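2,3-bisphosphoglycerate-independent phosphoglycerate mutase (Pyrococcus horikoshii, PDB 2ZKT) probably catalyses the interconversion of 2-phosphoglycerate and 3-phosphoglycerate in glycolysis, as a metal-containing mutase of the alkaline phosphatase superfamily. Local coordinates at residues B[5-9]-B[291-295]; B[79-84]-B[96-100]; B[234-239]-B[260-264]. All blocks are in the same frame, centred on the assembly; numbering follows the deposited sequence.

Interaction 1 (B[5-9]-B[291-295])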
ATOM      1  N   ARG B   5      31.388  -4.954   1.447  1.00 47.89           N
ATOM      2  CA  ARG B   5      30.043  -5.214   1.967  1.00 46.36           C
ATOM      3  C   ARG B   5      29.365  -6.352   1.217  1.00 44.57           C
ATOM      4  O   ARG B   5      29.841  -6.778   0.163  1.00 43.50           O
ATOM      5  CB  ARG B   5      29.192  -3.934   1.870  1.00 47.76           C
ATOM      6  CG  ARG B   5      29.630  -2.847   2.837  1.00 48.19           C
ATOM      7  CD  ARG B   5      28.811  -1.558   2.712  1.00 48.31           C
ATOM      8  NE  ARG B   5      29.394  -0.655   1.725  1.00 55.51           N
ATOM      9  CZ  ARG B   5      29.833   0.572   1.996  1.00 53.71           C
ATOM     10  NH1 ARG B   5      29.749   1.060   3.233  1.00 47.94           N
ATOM     11  NH2 ARG B   5      30.368   1.307   1.023  1.00 55.44           N
ATOM     12  N   LYS B   6      28.263  -6.853   1.779  1.00 43.95           N
ATOM     13  CA  LYS B   6      27.501  -7.927   1.140  1.00 44.80           C
ATOM     14  C   LYS B   6      26.448  -7.315   0.212  1.00 43.97           C
ATOM     15  O   LYS B   6      26.229  -6.097   0.217  1.00 42.11           O
ATOM     16  CB  LYS B   6      26.791  -8.796   2.190  1.00 44.51           C
ATOM     17  CG  LYS B   6      27.705  -9.707   2.990  1.00 46.85           C
ATOM     18  CD  LYS B   6      26.933 -10.448   4.085  1.00 46.07           C
ATOM     19  CE  LYS B   6      27.873 -11.260   4.974  1.00 46.83           C
ATOM     20  NZ  LYS B   6      28.528 -12.367   4.212  1.00 44.46           N
ATOM     21  N   GLY B   7      25.789  -8.159  -0.580  1.00 43.56           N
ATOM     22  CA  GLY B   7      24.768  -7.648  -1.473  1.00 42.27           C
ATOM     23  C   GLY B   7      23.445  -8.379  -1.338  1.00 43.64           C
ATOM     24  O   GLY B   7      23.414  -9.582  -1.069  1.00 44.72           O
ATOM     25  N   LEU B   8      22.345  -7.648  -1.518  1.00 41.50           N
ATOM     26  CA  LEU B   8      21.017  -8.246  -1.454  1.00 42.40           C
ATOM     27  C   LEU B   8      20.144  -7.674  -2.581  1.00 42.62           C
ATOM     28  O   LEU B   8      19.631  -6.552  -2.493  1.00 42.99           O
ATOM     29  CB  LEU B   8      20.367  -7.995  -0.081  1.00 41.76           C
ATOM     30  CG  LEU B   8      18.964  -8.578   0.132  1.00 42.06           C
ATOM     31  CD1 LEU B   8      18.892 -10.038  -0.311  1.00 45.28           C
ATOM     32  CD2 LEU B   8      18.621  -8.443   1.593  1.00 44.03           C
ATOM     33  N   LEU B   9      19.994  -8.457  -3.643  1.00 42.39           N
ATOM     34  CA  LEU B   9      19.209  -8.041  -4.781  1.00 43.49           C
ATOM     35  C   LEU B   9      17.835  -8.713  -4.737  1.00 43.25           C
ATOM     36  O   LEU B   9      17.718  -9.947  -4.832  1.00 43.71           O
ATOM     37  CB  LEU B   9      19.944  -8.400  -6.080  1.00 42.89           C
ATOM     38  CG  LEU B   9      19.192  -8.094  -7.384  1.00 47.04           C
ATOM     39  CD1 LEU B   9      18.717  -6.650  -7.371  1.00 46.99           C
ATOM     40  CD2 LEU B   9      20.097  -8.368  -8.584  1.00 45.41           C
ATOM     41  N   LEU B 291      22.824 -14.746   3.998  1.00 54.62           N
ATOM     42  CA  LEU B 291      23.716 -13.589   4.049  1.00 54.81           C
ATOM     43  C   LEU B 291      24.901 -13.869   4.972  1.00 55.76           C
ATOM     44  O   LEU B 291      25.986 -13.310   4.790  1.00 54.71           O
ATOM     45  CB  LEU B 291      22.955 -12.335   4.523  1.00 54.30           C
ATOM     46  CG  LEU B 291      22.228 -11.538   3.417  1.00 54.97           C
ATOM     47  CD1 LEU B 291      21.319 -10.484   4.038  1.00 51.98           C
ATOM     48  CD2 LEU B 291      23.256 -10.868   2.506  1.00 53.27           C
ATOM     49  N   LYS B 292      24.693 -14.751   5.952  1.00 56.62           N
ATOM     50  CA  LYS B 292      25.747 -15.107   6.904  1.00 58.12           C
ATOM     51  C   LYS B 292      26.881 -15.946   6.299  1.00 57.16           C
ATOM     52  O   LYS B 292      27.970 -15.997   6.864  1.00 58.62           O
ATOM     53  CB  LYS B 292      25.151 -15.862   8.107  1.00 58.16           C
ATOM     54  CG  LYS B 292      24.276 -14.999   9.018  1.00 58.56           C
ATOM     55  CD  LYS B 292      23.601 -15.836  10.093  1.00 61.56           C
ATOM     56  CE  LYS B 292      22.654 -14.989  10.942  1.00 70.94           C
ATOM     57  NZ  LYS B 292      21.868 -15.816  11.913  1.00 75.07           N
ATOM     58  N   ASP B 293      26.642 -16.597   5.156  1.00 56.89           N
ATOM     59  CA  ASP B 293      27.689 -17.422   4.541  1.00 57.72           C
ATOM     60  C   ASP B 293      27.981 -17.097   3.074  1.00 57.05           C
ATOM     61  O   ASP B 293      28.832 -17.731   2.444  1.00 57.51           O
ATOM     62  CB  ASP B 293      27.330 -18.912   4.659  1.00 57.88           C
ATOM     63  CG  ASP B 293      27.285 -19.393   6.104  1.00 59.01           C
ATOM     64  OD1 ASP B 293      28.314 -19.259   6.813  1.00 60.69           O
ATOM     65  OD2 ASP B 293      26.221 -19.904   6.526  1.00 63.03           O
ATOM     66  N   TYR B 294      27.273 -16.113   2.528  1.00 56.02           N
ATOM     67  CA  TYR B 294      27.476 -15.730   1.135  1.00 54.79           C
ATOM     68  C   TYR B 294      27.713 -14.227   1.050  1.00 54.10           C
ATOM     69  O   TYR B 294      27.311 -13.481   1.949  1.00 54.09           O
ATOM     70  CB  TYR B 294      26.243 -16.122   0.313  1.00 53.99           C
ATOM     71  CG  TYR B 294      26.129 -17.613   0.046  1.00 52.66           C
ATOM     72  CD1 TYR B 294      26.751 -18.188  -1.068  1.00 52.61           C
ATOM     73  CD2 TYR B 294      25.387 -18.447   0.896  1.00 54.13           C
ATOM     74  CE1 TYR B 294      26.639 -19.556  -1.339  1.00 54.77           C
ATOM     75  CE2 TYR B 294      25.271 -19.822   0.637  1.00 54.07           C
ATOM     76  CZ  TYR B 294      25.901 -20.368  -0.487  1.00 55.28           C
ATOM     77  OH  TYR B 294      25.811 -21.720  -0.762  1.00 51.92           O
ATOM     78  N   ASP B 295      28.369 -13.779  -0.017  1.00 53.07           N
ATOM     79  CA  ASP B 295      28.637 -12.343  -0.176  1.00 52.39           C
ATOM     80  C   ASP B 295      27.490 -11.649  -0.908  1.00 50.69           C
ATOM     81  O   ASP B 295      27.161 -10.503  -0.616  1.00 50.25           O
ATOM     82  CB  ASP B 295      29.929 -12.118  -0.967  1.00 52.61           C
ATOM     83  CG  ASP B 295      31.084 -12.926  -0.426  1.00 56.37           C
ATOM     84  OD1 ASP B 295      31.475 -12.690   0.744  1.00 61.07           O
ATOM     85  OD2 ASP B 295      31.597 -13.798  -1.174  1.00 57.37           O
TER

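Interaction 2 (B[79-84]-B[96-100])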
ATOM      1  N   ARG B  79      15.562 -20.608 -24.287  1.00 52.10           N
ATOM      2  CA  ARG B  79      14.972 -20.856 -22.964  1.00 52.46           C
ATOM      3  C   ARG B  79      15.132 -22.272 -22.386  1.00 50.55           C
ATOM      4  O   ARG B  79      15.461 -22.441 -21.203  1.00 50.43           O
ATOM      5  CB  ARG B  79      13.474 -20.516 -23.009  1.00 51.41           C
ATOM      6  CG  ARG B  79      12.726 -20.901 -21.739  1.00 54.07           C
ATOM      7  CD  ARG B  79      11.266 -20.423 -21.749  1.00 55.69           C
ATOM      8  NE  ARG B  79      10.596 -20.753 -20.485  1.00 67.98           N
ATOM      9  CZ  ARG B  79       9.364 -20.360 -20.153  1.00 70.79           C
ATOM     10  NH1 ARG B  79       8.648 -19.614 -20.992  1.00 71.53           N
ATOM     11  NH2 ARG B  79       8.846 -20.723 -18.980  1.00 71.18           N
ATOM     12  N   GLY B  80      14.868 -23.278 -23.226  1.00 48.88           N
ATOM     13  CA  GLY B  80      14.942 -24.676 -22.806  1.00 46.61           C
ATOM     14  C   GLY B  80      15.965 -25.070 -21.745  1.00 44.61           C
ATOM     15  O   GLY B  80      15.603 -25.646 -20.706  1.00 42.56           O
ATOM     16  N   PHE B  81      17.240 -24.771 -22.004  1.00 42.86           N
ATOM     17  CA  PHE B  81      18.311 -25.121 -21.071  1.00 44.58           C
ATOM     18  C   PHE B  81      18.083 -24.621 -19.641  1.00 44.60           C
ATOM     19  O   PHE B  81      18.398 -25.326 -18.671  1.00 44.24           O
ATOM     20  CB  PHE B  81      19.658 -24.587 -21.584  1.00 44.58           C
ATOM     21  CG  PHE B  81      20.859 -25.276 -20.981  1.00 49.64           C
ATOM     22  CD1 PHE B  81      21.352 -24.886 -19.735  1.00 49.69           C
ATOM     23  CD2 PHE B  81      21.507 -26.310 -21.672  1.00 51.70           C
ATOM     24  CE1 PHE B  81      22.473 -25.514 -19.179  1.00 49.43           C
ATOM     25  CE2 PHE B  81      22.634 -26.948 -21.129  1.00 49.61           C
ATOM     26  CZ  PHE B  81      23.117 -26.549 -19.880  1.00 49.15           C
ATOM     27  N   PHE B  82      17.553 -23.399 -19.509  1.00 45.59           N
ATOM     28  CA  PHE B  82      17.289 -22.821 -18.185  1.00 45.78           C
ATOM     29  C   PHE B  82      16.171 -23.613 -17.487  1.00 47.47           C
ATOM     30  O   PHE B  82      16.243 -23.890 -16.282  1.00 46.93           O
ATOM     31  CB  PHE B  82      16.856 -21.343 -18.305  1.00 46.65           C
ATOM     32  CG  PHE B  82      17.901 -20.434 -18.911  1.00 45.94           C
ATOM     33  CD1 PHE B  82      19.164 -20.310 -18.328  1.00 44.94           C
ATOM     34  CD2 PHE B  82      17.608 -19.678 -20.052  1.00 47.46           C
ATOM     35  CE1 PHE B  82      20.119 -19.448 -18.866  1.00 44.86           C
ATOM     36  CE2 PHE B  82      18.556 -18.812 -20.599  1.00 49.50           C
ATOM     37  CZ  PHE B  82      19.817 -18.697 -20.004  1.00 49.97           C
ATOM     38  N   GLU B  83      15.130 -23.952 -18.249  1.00 47.90           N
ATOM     39  CA  GLU B  83      14.003 -24.716 -17.714  1.00 50.06           C
ATOM     40  C   GLU B  83      14.517 -26.086 -17.220  1.00 49.23           C
ATOM     41  O   GLU B  83      14.144 -26.545 -16.139  1.00 49.08           O
ATOM     42  CB  GLU B  83      12.939 -24.919 -18.810  1.00 51.08           C
ATOM     43  CG  GLU B  83      11.488 -25.001 -18.308  1.00 60.13           C
ATOM     44  CD  GLU B  83      10.899 -23.632 -17.934  1.00 69.05           C
ATOM     45  OE1 GLU B  83      10.955 -22.704 -18.778  1.00 66.43           O
ATOM     46  OE2 GLU B  83      10.375 -23.492 -16.801  1.00 72.06           O
ATOM     47  N   ALA B  84      15.381 -26.731 -18.013  1.00 49.09           N
ATOM     48  CA  ALA B  84      15.921 -28.033 -17.626  1.00 49.94           C
ATOM     49  C   ALA B  84      16.743 -27.945 -16.333  1.00 51.41           C
ATOM     50  O   ALA B  84      16.630 -28.788 -15.443  1.00 50.90           O
ATOM     51  CB  ALA B  84      16.790 -28.582 -18.767  1.00 49.05           C
ATOM     52  N   LEU B  96      20.858 -29.844 -25.716  1.00 51.51           N
ATOM     53  CA  LEU B  96      19.795 -28.963 -26.197  1.00 48.97           C
ATOM     54  C   LEU B  96      18.498 -29.305 -25.429  1.00 48.35           C
ATOM     55  O   LEU B  96      18.077 -30.466 -25.402  1.00 46.72           O
ATOM     56  CB  LEU B  96      19.579 -29.158 -27.704  1.00 48.13           C
ATOM     57  CG  LEU B  96      18.575 -28.193 -28.363  1.00 50.02           C
ATOM     58  CD1 LEU B  96      19.018 -26.744 -28.145  1.00 50.52           C
ATOM     59  CD2 LEU B  96      18.473 -28.499 -29.859  1.00 49.40           C
ATOM     60  N   ALA B  97      17.880 -28.294 -24.804  1.00 48.38           N
ATOM     61  CA  ALA B  97      16.659 -28.500 -24.018  1.00 47.94           C
ATOM     62  C   ALA B  97      15.460 -27.728 -24.562  1.00 48.41           C
ATOM     63  O   ALA B  97      15.613 -26.706 -25.232  1.00 48.15           O
ATOM     64  CB  ALA B  97      16.907 -28.117 -22.575  1.00 45.90           C
ATOM     65  N   PHE B  98      14.257 -28.226 -24.265  1.00 49.22           N
ATOM     66  CA  PHE B  98      13.024 -27.605 -24.746  1.00 47.46           C
ATOM     67  C   PHE B  98      11.950 -27.582 -23.663  1.00 48.47           C
ATOM     68  O   PHE B  98      11.964 -28.403 -22.737  1.00 48.71           O
ATOM     69  CB  PHE B  98      12.441 -28.404 -25.915  1.00 47.58           C
ATOM     70  CG  PHE B  98      13.411 -28.681 -27.030  1.00 49.25           C
ATOM     71  CD1 PHE B  98      14.345 -29.718 -26.920  1.00 45.13           C
ATOM     72  CD2 PHE B  98      13.362 -27.935 -28.217  1.00 49.66           C
ATOM     73  CE1 PHE B  98      15.213 -30.015 -27.977  1.00 45.60           C
ATOM     74  CE2 PHE B  98      14.227 -28.224 -29.281  1.00 52.02           C
ATOM     75  CZ  PHE B  98      15.155 -29.269 -29.160  1.00 46.05           C
ATOM     76  N   ARG B  99      11.016 -26.636 -23.786  1.00 48.77           N
ATOM     77  CA  ARG B  99       9.883 -26.561 -22.862  1.00 50.84           C
ATOM     78  C   ARG B  99       8.795 -27.350 -23.623  1.00 47.20           C
ATOM     79  O   ARG B  99       8.615 -27.179 -24.840  1.00 44.18           O
ATOM     80  CB  ARG B  99       9.458 -25.103 -22.622  1.00 51.61           C
ATOM     81  CG  ARG B  99       9.082 -24.330 -23.877  1.00 57.28           C
ATOM     82  CD  ARG B  99       9.039 -22.824 -23.596  1.00 57.98           C
ATOM     83  NE  ARG B  99       7.980 -22.450 -22.653  1.00 73.19           N
ATOM     84  CZ  ARG B  99       6.680 -22.438 -22.950  1.00 77.63           C
ATOM     85  NH1 ARG B  99       6.271 -22.777 -24.172  1.00 79.60           N
ATOM     86  NH2 ARG B  99       5.787 -22.090 -22.027  1.00 78.99           N
ATOM     87  N   VAL B 100       8.100 -28.234 -22.914  1.00 46.94           N
ATOM     88  CA  VAL B 100       7.073 -29.064 -23.545  1.00 46.41           C
ATOM     89  C   VAL B 100       5.673 -28.942 -22.924  1.00 48.58           C
ATOM     90  O   VAL B 100       5.518 -28.959 -21.691  1.00 45.70           O
ATOM     91  CB  VAL B 100       7.468 -30.570 -23.489  1.00 45.56           C
ATOM     92  CG1 VAL B 100       6.484 -31.389 -24.314  1.00 41.19           C
ATOM     93  CG2 VAL B 100       8.915 -30.769 -23.977  1.00 44.72           C
TER

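Interaction 3 (B[234-239]-B[260-264])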
ATOM      1  N   ILE B 234      28.020 -16.960 -22.010  1.00 58.12           N
ATOM      2  CA  ILE B 234      28.537 -15.995 -21.053  1.00 58.15           C
ATOM      3  C   ILE B 234      30.034 -16.227 -20.899  1.00 59.31           C
ATOM      4  O   ILE B 234      30.488 -17.378 -20.862  1.00 59.25           O
ATOM      5  CB  ILE B 234      27.869 -16.130 -19.674  1.00 57.72           C
ATOM      6  CG1 ILE B 234      28.127 -17.525 -19.105  1.00 56.15           C
ATOM      7  CG2 ILE B 234      26.374 -15.863 -19.790  1.00 57.16           C
ATOM      8  CD1 ILE B 234      27.864 -17.615 -17.623  1.00 52.03           C
ATOM      9  N   PRO B 235      30.821 -15.135 -20.810  1.00 61.01           N
ATOM     10  CA  PRO B 235      32.282 -15.207 -20.658  1.00 62.07           C
ATOM     11  C   PRO B 235      32.661 -16.133 -19.502  1.00 62.43           C
ATOM     12  O   PRO B 235      33.266 -17.194 -19.698  1.00 62.96           O
ATOM     13  CB  PRO B 235      32.670 -13.749 -20.375  1.00 63.32           C
ATOM     14  CG  PRO B 235      31.634 -12.971 -21.124  1.00 62.19           C
ATOM     15  CD  PRO B 235      30.362 -13.728 -20.793  1.00 61.89           C
ATOM     16  N   MET B 236      32.286 -15.711 -18.295  1.00 61.81           N
ATOM     17  CA  MET B 236      32.559 -16.472 -17.083  1.00 61.88           C
ATOM     18  C   MET B 236      31.359 -16.390 -16.142  1.00 59.62           C
ATOM     19  O   MET B 236      30.458 -15.565 -16.331  1.00 58.58           O
ATOM     20  CB  MET B 236      33.813 -15.921 -16.392  1.00 62.34           C
ATOM     21  CG  MET B 236      33.751 -14.439 -16.059  1.00 64.12           C
ATOM     22  SD  MET B 236      35.328 -13.836 -15.403  1.00 65.41           S
ATOM     23  CE  MET B 236      36.165 -13.405 -16.936  1.00 69.44           C
ATOM     24  N   LYS B 237      31.348 -17.243 -15.122  1.00 57.25           N
ATOM     25  CA  LYS B 237      30.246 -17.254 -14.169  1.00 55.78           C
ATOM     26  C   LYS B 237      30.279 -16.027 -13.237  1.00 53.70           C
ATOM     27  O   LYS B 237      31.311 -15.352 -13.096  1.00 50.71           O
ATOM     28  CB  LYS B 237      30.278 -18.560 -13.358  1.00 56.76           C
ATOM     29  CG  LYS B 237      30.700 -19.776 -14.197  1.00 60.82           C
ATOM     30  CD  LYS B 237      30.113 -21.090 -13.678  1.00 64.66           C
ATOM     31  CE  LYS B 237      28.651 -21.248 -14.099  1.00 66.35           C
ATOM     32  NZ  LYS B 237      28.040 -22.533 -13.624  1.00 67.40           N
ATOM     33  N   PHE B 238      29.128 -15.744 -12.625  1.00 50.78           N
ATOM     34  CA  PHE B 238      28.962 -14.615 -11.706  1.00 50.92           C
ATOM     35  C   PHE B 238      30.014 -14.675 -10.585  1.00 50.81           C
ATOM     36  O   PHE B 238      30.756 -13.712 -10.350  1.00 50.35           O
ATOM     37  CB  PHE B 238      27.548 -14.669 -11.098  1.00 50.15           C
ATOM     38  CG  PHE B 238      27.122 -13.400 -10.400  1.00 49.19           C
ATOM     39  CD1 PHE B 238      26.504 -12.372 -11.114  1.00 49.50           C
ATOM     40  CD2 PHE B 238      27.307 -13.252  -9.024  1.00 48.32           C
ATOM     41  CE1 PHE B 238      26.068 -11.211 -10.474  1.00 48.07           C
ATOM     42  CE2 PHE B 238      26.879 -12.095  -8.364  1.00 46.57           C
ATOM     43  CZ  PHE B 238      26.251 -11.068  -9.095  1.00 46.19           C
ATOM     44  N   THR B 239      30.063 -15.826  -9.908  1.00 51.20           N
ATOM     45  CA  THR B 239      30.991 -16.072  -8.799  1.00 50.47           C
ATOM     46  C   THR B 239      32.435 -15.715  -9.125  1.00 51.17           C
ATOM     47  O   THR B 239      33.104 -15.037  -8.337  1.00 50.52           O
ATOM     48  CB  THR B 239      30.952 -17.562  -8.359  1.00 49.37           C
ATOM     49  OG1 THR B 239      31.031 -18.401  -9.526  1.00 50.34           O
ATOM     50  CG2 THR B 239      29.661 -17.873  -7.582  1.00 48.44           C
ATOM     51  N   ARG B 260      21.230 -20.767 -11.759  1.00 47.79           N
ATOM     52  CA  ARG B 260      22.160 -21.901 -11.715  1.00 49.32           C
ATOM     53  C   ARG B 260      23.171 -21.816 -12.848  1.00 46.64           C
ATOM     54  O   ARG B 260      24.373 -22.011 -12.637  1.00 48.45           O
ATOM     55  CB  ARG B 260      21.401 -23.239 -11.791  1.00 49.18           C
ATOM     56  CG  ARG B 260      21.012 -23.782 -10.413  1.00 53.56           C
ATOM     57  CD  ARG B 260      20.004 -24.926 -10.471  1.00 53.05           C
ATOM     58  NE  ARG B 260      19.661 -25.370  -9.117  1.00 58.00           N
ATOM     59  CZ  ARG B 260      18.562 -26.059  -8.797  1.00 59.88           C
ATOM     60  NH1 ARG B 260      17.679 -26.393  -9.737  1.00 62.89           N
ATOM     61  NH2 ARG B 260      18.341 -26.399  -7.531  1.00 59.62           N
ATOM     62  N   ALA B 261      22.678 -21.523 -14.053  1.00 46.09           N
ATOM     63  CA  ALA B 261      23.558 -21.407 -15.212  1.00 45.76           C
ATOM     64  C   ALA B 261      24.694 -20.397 -14.972  1.00 45.61           C
ATOM     65  O   ALA B 261      25.827 -20.654 -15.362  1.00 47.67           O
ATOM     66  CB  ALA B 261      22.749 -21.013 -16.455  1.00 44.46           C
ATOM     67  N   VAL B 262      24.410 -19.261 -14.325  1.00 46.40           N
ATOM     68  CA  VAL B 262      25.470 -18.274 -14.106  1.00 45.38           C
ATOM     69  C   VAL B 262      26.302 -18.517 -12.842  1.00 45.57           C
ATOM     70  O   VAL B 262      27.221 -17.746 -12.535  1.00 45.84           O
ATOM     71  CB  VAL B 262      24.918 -16.812 -14.124  1.00 45.39           C
ATOM     72  CG1 VAL B 262      24.226 -16.553 -15.460  1.00 43.27           C
ATOM     73  CG2 VAL B 262      23.955 -16.575 -12.959  1.00 47.14           C
ATOM     74  N   GLY B 263      25.980 -19.590 -12.113  1.00 45.87           N
ATOM     75  CA  GLY B 263      26.780 -19.937 -10.941  1.00 44.67           C
ATOM     76  C   GLY B 263      26.249 -19.757  -9.531  1.00 45.67           C
ATOM     77  O   GLY B 263      27.020 -19.857  -8.572  1.00 45.64           O
ATOM     78  N   PHE B 264      24.954 -19.492  -9.375  1.00 45.89           N
ATOM     79  CA  PHE B 264      24.396 -19.319  -8.030  1.00 47.89           C
ATOM     80  C   PHE B 264      24.058 -20.657  -7.369  1.00 49.39           C
ATOM     81  O   PHE B 264      23.816 -21.658  -8.058  1.00 48.99           O
ATOM     82  CB  PHE B 264      23.117 -18.466  -8.094  1.00 48.02           C
ATOM     83  CG  PHE B 264      23.372 -16.993  -8.237  1.00 48.99           C
ATOM     84  CD1 PHE B 264      23.792 -16.456  -9.457  1.00 49.58           C
ATOM     85  CD2 PHE B 264      23.197 -16.133  -7.148  1.00 49.89           C
ATOM     86  CE1 PHE B 264      24.026 -15.084  -9.587  1.00 53.19           C
ATOM     87  CE2 PHE B 264      23.432 -14.760  -7.271  1.00 49.64           C
ATOM     88  CZ  PHE B 264      23.845 -14.235  -8.487  1.00 48.84           C
TER

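Interaction 1 (B[5-9]-B[291-295])
Gly7 and Asp295 meet through their backbones: Gly7 N donates to Asp295 O at 2.7 Å, with an N-H...O angle of 151°. A second clear bond comes from the side chain of Lys6, whose NZ lies 2.8 Å from Tyr294 O and rises above that carbonyl plane. NZ also sits close to Leu291 O, but that bond is weak and the position of the oxygen is uncertain. Lys6 CG stands anti to its carbonyl carbon (chi1 -73°), and the chain runs straight across the turn after helix 280-291 until a bend at chi4 (-65°) turns the ammonium to Tyr294 O. On the way its CB passes 3.3 Å from Asp295 O. The Asp295 carboxylate is a more distant counter-charge, with OD1 4.6 Å from Lys6 NZ, while its OD2 takes the backbone N-H of Lys245. Replacing Lys6 by a methionine would probably leave Tyr294 O without its ammonium donor and the turn freer to shift. Beneath the polar layer, Leu291 CD2 packs 4.0 Å from Lys6 CD, and the Leu8 and Leu291 side chains cross at about a right angle, Leu8 CD2 lying 4.2 Å from Leu291 CD1. The arrangement joins the start of strand 6-12 to the connection entering strand 296-301, its parallel neighbour in the mixed central sheet. Val297 continues the backbone pairing with Gly7, and on the other flank Lys6 and Leu8 pair with Val340 of strand 339-344.

Interaction 2 (B[79-84]-B[96-100])
Arg79 and Arg99 lie against each other where helix 80-86 crosses strand 96-103 of the four-stranded antiparallel sheet, the short helix and strand axes running at 80° and 6.1 Å apart. From CB, the Arg79 chain leaves anti to its backbone N and stays extended to NE, which carries its end along the strand to Arg99. CD is the first atom to touch, 3.8 Å from Arg99 CD. NE then turns to the other partner, Glu83 one helical turn on, and donates to Glu83 OE1 at 2.6 Å in a salt bridge; NH2 adds a weak bond to the same oxygen. Beyond CZ, NH1 approaches Arg99 NE to 3.4 Å, both being donors. Arg99 NE lies over one face of the Arg79 guanidinium, offset toward its rim, and the two guanidinium planes are inclined by 46°. Glu83 thus fixes the rotation of Arg79, and its carboxylate, with OE1 4.9 Å from Arg99 NE, is likely to offset part of the charge gathered here. Leu254 of helix 253-261 packs against both Arg79 and Glu83, and Arg226 of the adjoining strand 222-229 touches Arg99. Nearer the helix start the backbones come very close. Gly80, without a side chain, lets its CA come up to Ala97 O in a CA-H...O contact at 3.2 Å, almost straight at the hydrogen (171°). One turn further along, Ala84 CB rests 3.8 Å from Ala97 CB.

Interaction 3 (B[234-239]-B[260-264])
Val262, Phe238 and Lys237 bring together the start of helix 238-242 and the end of helix 253-261. Val262 O is the pivot: it accepts the backbone N-H of Phe238 at 2.8 Å with an N-H...O angle of 156°. Because Lys237 is the N-cap residue, this bond supplies an acceptor to an amide of the first helical turn, and in return uses a carbonyl from the C-terminal end of the other helix. The Val262 side chain adds apolar contact, its CG1 lying 4.4 Å from Ile234 CD1 and its CG2 near Phe238 CB. Phe238 directs its ring from a CG anti to the backbone N (chi1 -166°), toward Phe264. There Phe264 CZ sits 3.6 Å above the centre of the Phe238 ring, but the planes are inclined by 42°, an oblique pairing. Lys237 lies along the polar border. Its CB is 3.3 Å from Val262 O, and a bend at chi3 folds the chain back over the helix end, where CE passes 3.2 Å from Ala261 O, an oxygen that accepts the hydroxyl of Tyr231. An ammonium here is likely to suit the negative end of the helix dipole. Gly263, with positive phi, closes that helix in a Schellman motif, and its bare CA lets Lys237 and Thr239 come close, with Thr239 CG2 3.4 Å from Gly263 O. Helix 253-261 belongs to the beta-alpha-beta crossover from strand 246-249 to strand 265-267 at the edge of the mixed sheet. Ala246 of the former strand touches both phenylalanines; Phe238 also meets Phe296 of strand 296-301 and Val397 and Met401 of helix 396-403.

Interactions 2 and 3 touch directly, Phe82 CE1 lying 3.9 Å from Ala261 CB, although their centres are about 17 Å apart. Helix 253-261 is thus shared ground: Leu254 and Val258 back the helix of interaction 2, and its end forms interaction 3. Interactions 1 and 3 do not touch, their nearest atoms being about 7 Å apart, but Phe296 bridges them by packing on Leu9 and Phe238. Interactions 1 and 2 are farthest apart, with centres about 30 Å from each other, one in the mixed sheet and one at the antiparallel sheet. In interaction 2 the Arg79 side chain lies about 9 Å from a bound zinc ion, without taking part in its coordination.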